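Local coordinates for protein aspartate aminotransferase (Leishmania major, PDB 4H51) that probably transfers the amino group between L-aspartate and 2-oxoglutarate, using pyridoxal 5'-phosphate as its cofactor, and works as a homodimer, at residues Y141-D144 and P145-P148; W147-H150 and Y151-K155; T343-D346 and E347-L351. One frame throughout, in Å; residues are numbered along the deposited sequence.

Contact 1 of 3, residues Y141-D144 and P145-P148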
ATOM      1  N   TYR B 141      -9.855 -21.233  -5.928  1.00 11.68           N
ATOM      2  CA  TYR B 141     -11.104 -21.474  -5.259  1.00 11.60           C
ATOM      3  C   TYR B 141     -11.386 -20.584  -4.064  1.00 10.84           C
ATOM      4  O   TYR B 141     -10.571 -20.440  -3.179  1.00 10.45           O
ATOM      5  CB  TYR B 141     -11.167 -22.931  -4.820  1.00 12.36           C
ATOM      6  CG  TYR B 141     -11.497 -23.897  -5.910  1.00 13.51           C
ATOM      7  CD1 TYR B 141     -10.510 -24.455  -6.736  1.00 14.08           C
ATOM      8  CD2 TYR B 141     -12.791 -24.312  -6.083  1.00 14.44           C
ATOM      9  CE1 TYR B 141     -10.857 -25.328  -7.746  1.00 15.15           C
ATOM     10  CE2 TYR B 141     -13.147 -25.211  -7.055  1.00 15.43           C
ATOM     11  CZ  TYR B 141     -12.189 -25.711  -7.889  1.00 16.07           C
ATOM     12  OH  TYR B 141     -12.613 -26.620  -8.829  1.00 19.25           O
ATOM     13  N   LEU B 142     -12.599 -20.053  -4.035  1.00 10.75           N
ATOM     14  CA  LEU B 142     -13.119 -19.274  -2.931  1.00 10.67           C
ATOM     15  C   LEU B 142     -14.270 -20.025  -2.257  1.00 10.95           C
ATOM     16  O   LEU B 142     -14.965 -20.780  -2.895  1.00 10.96           O
ATOM     17  CB  LEU B 142     -13.642 -17.952  -3.494  1.00 10.58           C
ATOM     18  CG  LEU B 142     -12.662 -17.035  -4.248  1.00 10.96           C
ATOM     19  CD1 LEU B 142     -13.369 -15.758  -4.730  1.00 10.51           C
ATOM     20  CD2 LEU B 142     -11.495 -16.673  -3.334  1.00 10.91           C
ATOM     21  N   SER B 143     -14.495 -19.787  -0.972  1.00 11.41           N
ATOM     22  CA  SER B 143     -15.619 -20.376  -0.276  1.00 11.64           C
ATOM     23  C   SER B 143     -16.960 -19.782  -0.767  1.00 11.87           C
ATOM     24  O   SER B 143     -17.074 -18.607  -1.126  1.00 11.49           O
ATOM     25  CB  SER B 143     -15.468 -20.226   1.245  1.00 11.35           C
ATOM     26  OG  SER B 143     -15.479 -18.863   1.643  1.00 10.65           O
ATOM     27  N   ASP B 144     -17.970 -20.632  -0.758  1.00 13.04           N
ATOM     28  CA  ASP B 144     -19.349 -20.240  -0.989  1.00 13.88           C
ATOM     29  C   ASP B 144     -20.074 -20.017   0.318  1.00 13.40           C
ATOM     30  O   ASP B 144     -20.491 -20.958   0.962  1.00 12.57           O
ATOM     31  CB  ASP B 144     -20.059 -21.366  -1.733  1.00 15.81           C
ATOM     32  CG  ASP B 144     -21.553 -21.094  -1.923  1.00 18.20           C
ATOM     33  OD1 ASP B 144     -21.943 -19.900  -1.957  1.00 18.94           O
ATOM     34  OD2 ASP B 144     -22.311 -22.082  -1.959  1.00 22.15           O
ATOM     35  N   PRO B 145     -20.240 -18.771   0.739  1.00 13.65           N
ATOM     36  CA  PRO B 145     -19.834 -17.496   0.236  1.00 13.34           C
ATOM     37  C   PRO B 145     -18.498 -17.094   0.919  1.00 13.15           C
ATOM     38  O   PRO B 145     -17.990 -17.838   1.749  1.00 12.92           O
ATOM     39  CB  PRO B 145     -20.956 -16.606   0.757  1.00 13.51           C
ATOM     40  CG  PRO B 145     -21.200 -17.112   2.076  1.00 14.06           C
ATOM     41  CD  PRO B 145     -20.926 -18.601   2.034  1.00 14.14           C
ATOM     42  N   THR B 146     -18.013 -15.892   0.618  1.00 13.15           N
ATOM     43  CA  THR B 146     -16.742 -15.415   1.147  1.00 12.97           C
ATOM     44  C   THR B 146     -16.755 -13.898   1.284  1.00 14.09           C
ATOM     45  O   THR B 146     -17.734 -13.229   0.958  1.00 14.19           O
ATOM     46  CB  THR B 146     -15.558 -15.869   0.244  1.00 12.44           C
ATOM     47  OG1 THR B 146     -14.324 -15.702   0.972  1.00 12.21           O
ATOM     48  CG2 THR B 146     -15.530 -15.128  -1.137  1.00 12.02           C
ATOM     49  N   TRP B 147     -15.614 -13.362   1.704  1.00 14.60           N
ATOM     50  CA  TRP B 147     -15.424 -11.934   1.797  1.00 14.78           C
ATOM     51  C   TRP B 147     -15.631 -11.345   0.454  1.00 15.93           C
ATOM     52  O   TRP B 147     -14.969 -11.721  -0.504  1.00 14.31           O
ATOM     53  CB  TRP B 147     -14.024 -11.680   2.231  1.00 14.58           C
ATOM     54  CG  TRP B 147     -13.605 -10.256   2.373  1.00 14.92           C
ATOM     55  CD1 TRP B 147     -14.287  -9.219   2.976  1.00 16.50           C
ATOM     56  CD2 TRP B 147     -12.283  -9.728   2.084  1.00 15.16           C
ATOM     57  NE1 TRP B 147     -13.508  -8.083   3.028  1.00 17.46           N
ATOM     58  CE2 TRP B 147     -12.282  -8.333   2.520  1.00 16.35           C
ATOM     59  CE3 TRP B 147     -11.152 -10.242   1.502  1.00 14.65           C
ATOM     60  CZ2 TRP B 147     -11.180  -7.496   2.308  1.00 15.78           C
ATOM     61  CZ3 TRP B 147     -10.042  -9.400   1.311  1.00 14.83           C
ATOM     62  CH2 TRP B 147     -10.055  -8.068   1.727  1.00 14.83           C
ATOM     63  N   PRO B 148     -16.541 -10.348   0.358  1.00 20.11           N
ATOM     64  CA  PRO B 148     -16.854  -9.866  -0.960  1.00 21.22           C
ATOM     65  C   PRO B 148     -15.652  -9.407  -1.723  1.00 20.32           C
ATOM     66  O   PRO B 148     -15.640  -9.560  -2.925  1.00 24.31           O
ATOM     67  CB  PRO B 148     -17.795  -8.699  -0.689  1.00 22.96           C
ATOM     68  CG  PRO B 148     -18.507  -9.099   0.549  1.00 23.05           C
ATOM     69  CD  PRO B 148     -17.456  -9.800   1.377  1.00 22.24           C
TER
HETATM   70  O   HOH W   1     -12.346 -18.091   0.223  1.00 11.83           O
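Between Ser143 and Thr146 the chain leaves the parallel-paired strand 140-144 through a cis peptide bond, Asp144 to Pro145, which folds the Pro145 carbonyl back over the Ser143 side chain. The bend opens the strand-to-helix loop of a beta-alpha-beta unit in the large mixed sheet of this pyridoxal-phosphate-dependent aminotransferase. Ser143 holds it by donating from OG to Pro145 O over 2.7 Å. The hydroxyl meets that carbonyl from above its plane, 42° out, with a C=O...OG angle of 126°, and is not aimed at a carbonyl lone pair. With chi1 at 64°, Ser143 OG stands between the backbone N and carbonyl carbon of its own residue, which brings it also to 3.3 Å from Thr146 CB. His200 NE2 is a second hydrogen-bond partner of the same OG. Thr146 CB points back at the strand, and its OG1 is hydrogen-bonded to His150 ND1 of the following helix and His196 NE2 of strand 192-196. The Thr146 methyl CG2, on the other branch, reaches Leu142 CB at 4.1 Å, a light apolar touch. A water bridges the bend, accepting from Ser143 N at 3.0 Å and lying 3.2 Å from Thr146 OG1.

Contact 2 of 3, residues W147-H150 and Y151-K155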
ATOM      1  N   TRP B 147     -15.614 -13.362   1.704  1.00 14.60           N
ATOM      2  CA  TRP B 147     -15.424 -11.934   1.797  1.00 14.78           C
ATOM      3  C   TRP B 147     -15.631 -11.345   0.454  1.00 15.93           C
ATOM      4  O   TRP B 147     -14.969 -11.721  -0.504  1.00 14.31           O
ATOM      5  CB  TRP B 147     -14.024 -11.680   2.231  1.00 14.58           C
ATOM      6  CG  TRP B 147     -13.605 -10.256   2.373  1.00 14.92           C
ATOM      7  CD1 TRP B 147     -14.287  -9.219   2.976  1.00 16.50           C
ATOM      8  CD2 TRP B 147     -12.283  -9.728   2.084  1.00 15.16           C
ATOM      9  NE1 TRP B 147     -13.508  -8.083   3.028  1.00 17.46           N
ATOM     10  CE2 TRP B 147     -12.282  -8.333   2.520  1.00 16.35           C
ATOM     11  CE3 TRP B 147     -11.152 -10.242   1.502  1.00 14.65           C
ATOM     12  CZ2 TRP B 147     -11.180  -7.496   2.308  1.00 15.78           C
ATOM     13  CZ3 TRP B 147     -10.042  -9.400   1.311  1.00 14.83           C
ATOM     14  CH2 TRP B 147     -10.055  -8.068   1.727  1.00 14.83           C
ATOM     15  N   PRO B 148     -16.541 -10.348   0.358  1.00 20.11           N
ATOM     16  CA  PRO B 148     -16.854  -9.866  -0.960  1.00 21.22           C
ATOM     17  C   PRO B 148     -15.652  -9.407  -1.723  1.00 20.32           C
ATOM     18  O   PRO B 148     -15.640  -9.560  -2.925  1.00 24.31           O
ATOM     19  CB  PRO B 148     -17.795  -8.699  -0.689  1.00 22.96           C
ATOM     20  CG  PRO B 148     -18.507  -9.099   0.549  1.00 23.05           C
ATOM     21  CD  PRO B 148     -17.456  -9.800   1.377  1.00 22.24           C
ATOM     22  N   ASN B 149     -14.597  -8.913  -1.054  1.00 16.90           N
ATOM     23  CA  ASN B 149     -13.448  -8.436  -1.789  1.00 15.02           C
ATOM     24  C   ASN B 149     -12.517  -9.526  -2.338  1.00 13.45           C
ATOM     25  O   ASN B 149     -11.680  -9.230  -3.158  1.00 13.65           O
ATOM     26  CB  ASN B 149     -12.630  -7.477  -0.913  1.00 15.22           C
ATOM     27  CG  ASN B 149     -11.787  -6.467  -1.727  1.00 15.50           C
ATOM     28  OD1 ASN B 149     -12.220  -6.047  -2.795  1.00 15.27           O
ATOM     29  ND2 ASN B 149     -10.632  -5.995  -1.164  1.00 12.77           N
ATOM     30  N   HIS B 150     -12.626 -10.788  -1.913  1.00 12.28           N
ATOM     31  CA  HIS B 150     -11.743 -11.854  -2.462  1.00 11.41           C
ATOM     32  C   HIS B 150     -11.787 -11.899  -3.970  1.00 11.79           C
ATOM     33  O   HIS B 150     -10.761 -11.993  -4.617  1.00 10.93           O
ATOM     34  CB  HIS B 150     -12.089 -13.266  -1.929  1.00 11.39           C
ATOM     35  CG  HIS B 150     -11.436 -13.623  -0.604  1.00 11.13           C
ATOM     36  ND1 HIS B 150     -11.967 -14.552   0.260  1.00 11.68           N
ATOM     37  CD2 HIS B 150     -10.279 -13.152   0.010  1.00 11.52           C
ATOM     38  CE1 HIS B 150     -11.180 -14.652   1.329  1.00 11.13           C
ATOM     39  NE2 HIS B 150     -10.169 -13.784   1.193  1.00 11.11           N
ATOM     40  N   TYR B 151     -13.000 -11.892  -4.536  1.00 11.43           N
ATOM     41  CA  TYR B 151     -13.181 -12.056  -5.983  1.00 12.54           C
ATOM     42  C   TYR B 151     -12.418 -10.997  -6.800  1.00 12.21           C
ATOM     43  O   TYR B 151     -11.607 -11.299  -7.724  1.00 12.67           O
ATOM     44  CB  TYR B 151     -14.716 -12.114  -6.320  1.00 13.65           C
ATOM     45  CG  TYR B 151     -14.976 -12.699  -7.697  1.00 14.93           C
ATOM     46  CD1 TYR B 151     -14.873 -11.877  -8.856  1.00 15.34           C
ATOM     47  CD2 TYR B 151     -15.228 -14.065  -7.868  1.00 15.51           C
ATOM     48  CE1 TYR B 151     -15.059 -12.402 -10.153  1.00 16.50           C
ATOM     49  CE2 TYR B 151     -15.386 -14.594  -9.159  1.00 16.48           C
ATOM     50  CZ  TYR B 151     -15.316 -13.768 -10.292  1.00 16.58           C
ATOM     51  OH  TYR B 151     -15.483 -14.308 -11.566  1.00 17.61           O
ATOM     52  N   GLY B 152     -12.629  -9.740  -6.433  1.00 12.56           N
ATOM     53  CA  GLY B 152     -11.994  -8.634  -7.134  1.00 12.51           C
ATOM     54  C   GLY B 152     -10.496  -8.639  -6.991  1.00 12.47           C
ATOM     55  O   GLY B 152      -9.769  -8.354  -7.933  1.00 12.45           O
ATOM     56  N   VAL B 153     -10.022  -8.949  -5.790  1.00 11.81           N
ATOM     57  CA  VAL B 153      -8.598  -9.022  -5.544  1.00 12.24           C
ATOM     58  C   VAL B 153      -7.962 -10.080  -6.414  1.00 12.53           C
ATOM     59  O   VAL B 153      -6.960  -9.855  -7.076  1.00 13.08           O
ATOM     60  CB  VAL B 153      -8.271  -9.269  -4.031  1.00 11.24           C
ATOM     61  CG1 VAL B 153      -6.796  -9.511  -3.860  1.00 11.65           C
ATOM     62  CG2 VAL B 153      -8.734  -8.059  -3.209  1.00 11.21           C
ATOM     63  N   VAL B 154      -8.569 -11.258  -6.450  1.00 13.31           N
ATOM     64  CA  VAL B 154      -7.973 -12.355  -7.209  1.00 13.89           C
ATOM     65  C   VAL B 154      -8.016 -12.108  -8.736  1.00 13.71           C
ATOM     66  O   VAL B 154      -7.044 -12.381  -9.460  1.00 13.11           O
ATOM     67  CB  VAL B 154      -8.663 -13.655  -6.702  1.00 14.77           C
ATOM     68  CG1 VAL B 154      -8.765 -14.743  -7.713  1.00 16.00           C
ATOM     69  CG2 VAL B 154      -8.007 -14.103  -5.374  1.00 13.79           C
ATOM     70  N   LYS B 155      -9.150 -11.618  -9.227  1.00 14.10           N
ATOM     71  CA  LYS B 155      -9.326 -11.176 -10.641  1.00 14.82           C
ATOM     72  C   LYS B 155      -8.271 -10.146 -11.064  1.00 14.80           C
ATOM     73  O   LYS B 155      -7.600 -10.292 -12.099  1.00 14.43           O
ATOM     74  CB  LYS B 155     -10.746 -10.587 -10.819  1.00 16.32           C
ATOM     75  CG  LYS B 155     -11.211 -10.284 -12.257  1.00 18.54           C
ATOM     76  CD  LYS B 155     -12.645  -9.728 -12.280  1.00 19.67           C
ATOM     77  CE  LYS B 155     -12.900  -8.947 -13.586  1.00 22.13           C
ATOM     78  NZ  LYS B 155     -14.329  -8.564 -13.782  1.00 23.02           N
TER
HETATM   79  O   HOH W   2     -15.573 -12.373  -3.019  1.00 23.41           O
HETATM   80  O   HOH W   3     -15.029  -8.610  -5.127  1.00 21.72           O
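Asn149 and Val153 meet one helical turn apart, where the start of helix 148-156 passes into its regular part. Val153 N gives its hydrogen to Asn149 O at 3.1 Å, with an N-H...O angle of 165° and the donor almost in line with the C=O bond. Val154 N does the same to His150 O at 3.0 Å, here tilted 19° from the carbonyl plane. The preceding turn is bonded differently. His150 N reaches Trp147 O, three residues back, while Tyr151 N and Gly152 N take water instead: one water accepts from Tyr151 N and donates to Trp147 O at 2.7 Å, and another accepts from Gly152 N and donates to Pro148 O. These two waters thus bridge the i to i+4 pairs that direct bonds span farther on.

Among the side chains, the Asn149 amide crosses Val153 at about a right angle, Asn149 ND2 lying 3.5 Å from Val153 CG2. Its ND2 is satisfied across the dimer interface by Arg299 O of the second subunit. Asn149 CB sits 3.4 Å above the plane of the Trp147 indole, over its centre, and His150 CD2 comes in at the edge of that ring. His150 NE2 is bonded to Asp229 OD2, which, with ND1 also occupied, fixes the rotation of the imidazole. Val153 also packs on Val122 and Ser123 of helix 117-129. The water-bridged first turn begins the connecting helix of the beta-alpha-beta crossover between strands 140-144 and 162-169, and from it His150 probably supports Asp229 as a second-shell residue of the pyridoxal phosphate site, as in related aspartate aminotransferases.

Contact 3 of 3, residues T343-D346 and E347-L351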
ATOM      1  N   THR B 343     -26.938 -12.092  24.182  1.00 22.99           N
ATOM      2  CA  THR B 343     -28.037 -11.171  24.362  1.00 22.71           C
ATOM      3  C   THR B 343     -29.075 -11.238  23.237  1.00 22.79           C
ATOM      4  O   THR B 343     -30.298 -11.188  23.477  1.00 22.34           O
ATOM      5  CB  THR B 343     -27.525  -9.730  24.461  1.00 23.07           C
ATOM      6  OG1 THR B 343     -26.606  -9.623  25.565  1.00 22.74           O
ATOM      7  CG2 THR B 343     -28.645  -8.795  24.665  1.00 22.69           C
ATOM      8  N   VAL B 344     -28.595 -11.285  21.995  1.00 21.47           N
ATOM      9  CA  VAL B 344     -29.488 -11.398  20.835  1.00 21.61           C
ATOM     10  C   VAL B 344     -30.257 -12.710  20.912  1.00 22.53           C
ATOM     11  O   VAL B 344     -31.499 -12.729  20.763  1.00 24.54           O
ATOM     12  CB  VAL B 344     -28.682 -11.353  19.492  1.00 20.00           C
ATOM     13  CG1 VAL B 344     -29.603 -11.571  18.307  1.00 20.08           C
ATOM     14  CG2 VAL B 344     -27.918 -10.031  19.398  1.00 19.01           C
ATOM     15  N   TYR B 345     -29.519 -13.787  21.154  1.00 23.56           N
ATOM     16  CA  TYR B 345     -30.067 -15.131  21.173  1.00 25.79           C
ATOM     17  C   TYR B 345     -31.111 -15.298  22.271  1.00 26.86           C
ATOM     18  O   TYR B 345     -32.175 -15.821  21.994  1.00 27.43           O
ATOM     19  CB  TYR B 345     -28.961 -16.161  21.300  1.00 26.61           C
ATOM     20  CG  TYR B 345     -29.432 -17.581  21.487  1.00 29.46           C
ATOM     21  CD1 TYR B 345     -29.998 -18.300  20.438  1.00 30.63           C
ATOM     22  CD2 TYR B 345     -29.290 -18.219  22.724  1.00 31.79           C
ATOM     23  CE1 TYR B 345     -30.425 -19.609  20.618  1.00 31.97           C
ATOM     24  CE2 TYR B 345     -29.732 -19.516  22.921  1.00 33.27           C
ATOM     25  CZ  TYR B 345     -30.278 -20.213  21.860  1.00 34.12           C
ATOM     26  OH  TYR B 345     -30.713 -21.507  22.052  1.00 35.84           O
ATOM     27  N   ASP B 346     -30.835 -14.804  23.479  1.00 27.87           N
ATOM     28  CA  ASP B 346     -31.797 -14.961  24.592  1.00 29.48           C
ATOM     29  C   ASP B 346     -33.077 -14.217  24.304  1.00 29.88           C
ATOM     30  O   ASP B 346     -34.161 -14.627  24.727  1.00 31.31           O
ATOM     31  CB  ASP B 346     -31.195 -14.520  25.945  1.00 30.34           C
ATOM     32  CG  ASP B 346     -30.183 -15.500  26.477  1.00 30.96           C
ATOM     33  OD1 ASP B 346     -30.234 -16.694  26.118  1.00 32.63           O
ATOM     34  OD2 ASP B 346     -29.291 -15.090  27.247  1.00 34.01           O
ATOM     35  N   GLU B 347     -32.956 -13.117  23.572  1.00 28.24           N
ATOM     36  CA  GLU B 347     -34.101 -12.321  23.216  1.00 28.13           C
ATOM     37  C   GLU B 347     -34.896 -12.976  22.094  1.00 29.13           C
ATOM     38  O   GLU B 347     -36.127 -12.943  22.120  1.00 28.92           O
ATOM     39  CB  GLU B 347     -33.671 -10.912  22.836  1.00 27.36           C
ATOM     40  CG  GLU B 347     -34.769  -9.914  22.552  1.00 28.21           C
ATOM     41  CD  GLU B 347     -35.649  -9.579  23.768  1.00 29.15           C
ATOM     42  OE1 GLU B 347     -35.470 -10.184  24.854  1.00 29.52           O
ATOM     43  OE2 GLU B 347     -36.536  -8.716  23.609  1.00 28.55           O
ATOM     44  N   LEU B 348     -34.213 -13.561  21.108  1.00 27.76           N
ATOM     45  CA  LEU B 348     -34.926 -14.341  20.084  1.00 27.93           C
ATOM     46  C   LEU B 348     -35.724 -15.490  20.724  1.00 29.24           C
ATOM     47  O   LEU B 348     -36.823 -15.778  20.284  1.00 30.72           O
ATOM     48  CB  LEU B 348     -33.977 -14.904  19.046  1.00 25.95           C
ATOM     49  CG  LEU B 348     -33.303 -13.857  18.176  1.00 24.60           C
ATOM     50  CD1 LEU B 348     -32.117 -14.471  17.391  1.00 23.55           C
ATOM     51  CD2 LEU B 348     -34.320 -13.207  17.256  1.00 24.64           C
ATOM     52  N   LEU B 349     -35.155 -16.144  21.727  1.00 30.92           N
ATOM     53  CA  LEU B 349     -35.860 -17.211  22.436  1.00 33.14           C
ATOM     54  C   LEU B 349     -37.098 -16.674  23.147  1.00 35.22           C
ATOM     55  O   LEU B 349     -38.168 -17.307  23.145  1.00 35.08           O
ATOM     56  CB  LEU B 349     -34.967 -17.887  23.471  1.00 33.10           C
ATOM     57  CG  LEU B 349     -33.860 -18.800  22.954  1.00 34.29           C
ATOM     58  CD1 LEU B 349     -33.306 -19.601  24.119  1.00 32.94           C
ATOM     59  CD2 LEU B 349     -34.322 -19.688  21.795  1.00 34.09           C
ATOM     60  N   ARG B 350     -36.944 -15.495  23.739  1.00 35.41           N
ATOM     61  CA  ARG B 350     -37.974 -14.914  24.547  1.00 36.82           C
ATOM     62  C   ARG B 350     -39.114 -14.435  23.676  1.00 37.20           C
ATOM     63  O   ARG B 350     -40.262 -14.518  24.064  1.00 36.71           O
ATOM     64  CB  ARG B 350     -37.400 -13.746  25.351  1.00 36.90           C
ATOM     65  CG  ARG B 350     -38.287 -13.288  26.495  1.00 37.28           C
ATOM     66  CD  ARG B 350     -37.829 -11.943  27.043  1.00 37.14           C
ATOM     67  NE  ARG B 350     -37.922 -10.906  26.023  1.00 36.82           N
ATOM     68  CZ  ARG B 350     -39.049 -10.313  25.630  1.00 36.82           C
ATOM     69  NH1 ARG B 350     -39.005  -9.378  24.690  1.00 35.35           N
ATOM     70  NH2 ARG B 350     -40.220 -10.618  26.189  1.00 37.81           N
ATOM     71  N   LEU B 351     -38.791 -13.913  22.504  1.00 36.36           N
ATOM     72  CA  LEU B 351     -39.812 -13.437  21.586  1.00 37.90           C
ATOM     73  C   LEU B 351     -40.431 -14.605  20.783  1.00 37.87           C
ATOM     74  O   LEU B 351     -41.275 -14.361  19.906  1.00 38.25           O
ATOM     75  CB  LEU B 351     -39.237 -12.392  20.627  1.00 38.15           C
ATOM     76  CG  LEU B 351     -38.971 -10.993  21.173  1.00 38.04           C
ATOM     77  CD1 LEU B 351     -37.854 -10.315  20.387  1.00 36.14           C
ATOM     78  CD2 LEU B 351     -40.238 -10.166  21.126  1.00 39.10           C
TER
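Tyr345 and Leu349 pack one turn apart near the end of the long helix 320-350, and Leu349 can be followed outward atom by atom. Its N donates to Tyr345 O at 3.0 Å with an N-H...O angle of 160°. Leu349 CB then lies 3.6 Å from Asp346 O, and CG, placed beside the backbone N by a chi1 of -72°, comes over one face of the Tyr345 ring. There Leu349 CG makes a CH-pi contact, 4.2 Å from the Tyr345 centroid and 18° off the ring normal. Beyond CG the two methyls spread across the phenol end: Leu349 CD1 meets Tyr345 CE2 at 3.8 Å and also approaches CZ and OH of that residue, while Leu349 CD2 is nearest its OH and CE1. The phenol OH itself is hydrogen-bonded to Glu358 OE2.

On another side of the helix, Val344 and Leu348 lie side by side and point the same way, Val344 CG1 to Leu348 CD1 3.9 Å apart, and both pack on Val360. The ionic pair is Glu347 with Arg350, whose guanidinium grips the carboxylate side-on: Arg350 NE donates to Glu347 OE1 at 2.8 Å and NH1 to OE2, both almost straight. The carboxylate oxygens lie in the guanidinium plane, yet the nitrogens stand above the carboxylate plane. Gln408 NE2, from helix 400-416, also binds OE2. These i to i+4 bonds and side-chain pairs, regular for an alpha-helix, belong to the C-terminal end of helix 320-350, packed against helices 359-362 and 400-416.

In the fold
Contacts 1 and 2 share Trp147 and Pro148 and hold successive elements of one beta-alpha-beta unit; their centres are 8 Å apart, and Leu142 CD2 packs on His150 CB at 3.7 Å. Contact 3 stands apart on helix 320-350, its centre about 29 Å from that of contact 1 and 35 Å from that of contact 2. The chemistry follows the location. Contact 2 is buried and reaches the second subunit through several residues; contacts 1 and 3 are partly buried, and contact 3, 28 Å from the chain centre, touches no other protein chain. Histidines and bridging waters serve the polar groups around contacts 1 and 2, while contact 3 sets apolar pairs and a salt bridge on one helix end.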